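Local coordinates for protein methylocystis parvus OBBP MbnE (Methylocystis parvus OBBP, PDB 5ICQ) that probably binds the copper-chelating peptide methanobactin in the periplasm, as a solute-binding protein of the family 5 type, at residues R377-E381 with K382-L386. Residues are numbered along the deposited sequence; the frame is centred on the assembly and turned at random.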
loop_
_atom_site.group_PDB
_atom_site.type_symbol
_atom_site.label_atom_id
_atom_site.label_comp_id
_atom_site.label_asym_id
_atom_site.label_seq_id
_atom_site.Cartn_x
_atom_site.Cartn_y
_atom_site.Cartn_z
ATOM N N ARG A 377 -22.883 1.825 5.794
ATOM C CA ARG A 377 -23.528 0.551 5.497
ATOM C C ARG A 377 -23.896 -0.131 6.805
ATOM O O ARG A 377 -23.037 -0.299 7.679
ATOM C CB ARG A 377 -22.602 -0.360 4.681
ATOM C CG ARG A 377 -22.083 0.266 3.396
ATOM C CD ARG A 377 -21.272 -0.729 2.579
ATOM N NE ARG A 377 -21.060 -0.256 1.214
ATOM C CZ ARG A 377 -19.869 -0.056 0.658
ATOM N NH1 ARG A 377 -18.752 -0.292 1.345
ATOM N NH2 ARG A 377 -19.795 0.376 -0.596
ATOM N N GLY A 378 -25.161 -0.518 6.948
ATOM C CA GLY A 378 -25.553 -1.308 8.104
ATOM C C GLY A 378 -24.936 -2.696 8.034
ATOM O O GLY A 378 -24.774 -3.273 6.957
ATOM N N ALA A 379 -24.560 -3.227 9.197
ATOM C CA ALA A 379 -23.976 -4.558 9.230
ATOM C C ALA A 379 -24.978 -5.583 8.719
ATOM O O ALA A 379 -26.157 -5.565 9.083
ATOM C CB ALA A 379 -23.537 -4.919 10.652
ATOM N N SER A 380 -24.505 -6.484 7.871
ATOM C CA SER A 380 -25.391 -7.512 7.356
ATOM C C SER A 380 -25.636 -8.588 8.413
ATOM O O SER A 380 -24.992 -8.626 9.463
ATOM C CB SER A 380 -24.800 -8.139 6.105
ATOM O OG SER A 380 -23.639 -8.865 6.448
ATOM N N GLU A 381 -26.578 -9.486 8.122
ATOM C CA GLU A 381 -26.801 -10.614 9.022
ATOM C C GLU A 381 -25.560 -11.493 9.118
ATOM O O GLU A 381 -25.248 -12.019 10.194
ATOM C CB GLU A 381 -28.017 -11.429 8.569
ATOM C CG GLU A 381 -29.326 -10.694 8.798
ATOM C CD GLU A 381 -29.424 -10.126 10.210
ATOM O OE1 GLU A 381 -29.421 -10.926 11.173
ATOM O OE2 GLU A 381 -29.488 -8.884 10.360
ATOM N N LYS A 382 -24.822 -11.638 8.015
ATOM C CA LYS A 382 -23.589 -12.420 8.048
ATOM C C LYS A 382 -22.515 -11.711 8.867
ATOM O O LYS A 382 -21.732 -12.364 9.563
ATOM C CB LYS A 382 -23.058 -12.687 6.634
ATOM C CG LYS A 382 -23.856 -13.618 5.758
ATOM C CD LYS A 382 -25.247 -13.153 5.540
ATOM C CE LYS A 382 -25.287 -11.819 4.937
ATOM N NZ LYS A 382 -26.575 -11.181 5.125
ATOM N N GLU A 383 -22.440 -10.379 8.766
ATOM C CA GLU A 383 -21.512 -9.635 9.615
ATOM C C GLU A 383 -21.860 -9.821 11.084
ATOM O O GLU A 383 -20.975 -10.015 11.927
ATOM C CB GLU A 383 -21.541 -8.146 9.278
ATOM C CG GLU A 383 -20.814 -7.731 8.040
ATOM C CD GLU A 383 -20.649 -6.223 8.011
ATOM O OE1 GLU A 383 -19.849 -5.712 8.826
ATOM O OE2 GLU A 383 -21.357 -5.555 7.225
ATOM N N ARG A 384 -23.146 -9.738 11.412
ATOM C CA ARG A 384 -23.553 -9.869 12.807
ATOM C C ARG A 384 -23.242 -11.262 13.338
ATOM O O ARG A 384 -22.860 -11.414 14.502
ATOM C CB ARG A 384 -25.040 -9.519 12.943
ATOM C CG ARG A 384 -25.317 -8.017 12.701
ATOM C CD ARG A 384 -26.818 -7.697 12.550
ATOM N NE ARG A 384 -27.022 -6.456 11.792
ATOM C CZ ARG A 384 -27.242 -5.255 12.332
ATOM N NH1 ARG A 384 -27.317 -5.110 13.650
ATOM N NH2 ARG A 384 -27.402 -4.189 11.545
ATOM N N ALA A 385 -23.335 -12.280 12.486
ATOM C CA ALA A 385 -22.964 -13.621 12.908
ATOM C C ALA A 385 -21.467 -13.712 13.195
ATOM O O ALA A 385 -21.064 -14.358 14.168
ATOM C CB ALA A 385 -23.383 -14.645 11.850
ATOM N N LEU A 386 -20.630 -13.070 12.364
ATOM C CA LEU A 386 -19.190 -13.038 12.632
ATOM C C LEU A 386 -18.888 -12.357 13.956
ATOM O O LEU A 386 -17.956 -12.749 14.673
ATOM C CB LEU A 386 -18.442 -12.303 11.516
ATOM C CG LEU A 386 -18.255 -13.015 10.184
ATOM C CD1 LEU A 386 -17.521 -12.107 9.209
ATOM C CD2 LEU A 386 -17.500 -14.321 10.375
#
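With its OG set between the backbone N and the carbonyl carbon (chi1 67°), Ser-380 reaches forward to the amide of Glu-383, whose CG stands beside its own backbone N (chi1 -77°), the chain extending beyond CG to bring the carboxylate back to the serine amide. The two residues form a capping box at the N-terminus of helix 381-387, with Ser-380 as N-cap. Glu-383 N donates to Ser-380 OG at 3.0 Å in a nearly straight bond; the return bond, Ser-380 N to Glu-383 OE2, is weak at 3.3 Å. The stronger partner of that carboxylate is Arg-559 of helix 547-563, bound through OE1, so the cap is also tied to the neighbouring helix. Arg-384, extended from CG to NE, turns back over the incoming loop and grips Ala-379 O side-on with two nitrogens, NE at 3.0 Å and NH2 at 3.1 Å. Ala-379 CB packs over one face of the Arg-384 guanidinium, 4.0 Å from Arg-384 NE, while Glu-400 forms a salt bridge with Arg-384 NH2. Glu-381 OE2 lies 3.7 Å from Arg-384 NE, a long salt bridge of charge alone, well out of the guanidinium plane. A leucine in place of Arg-384 has neither N-H, and the loss would probably leave Ala-379 O less firmly held and Glu-400 without this cationic mate. At the doubly gripped oxygen, NH2 approaches on a lone pair in the carbonyl plane, whereas NE sits above that plane.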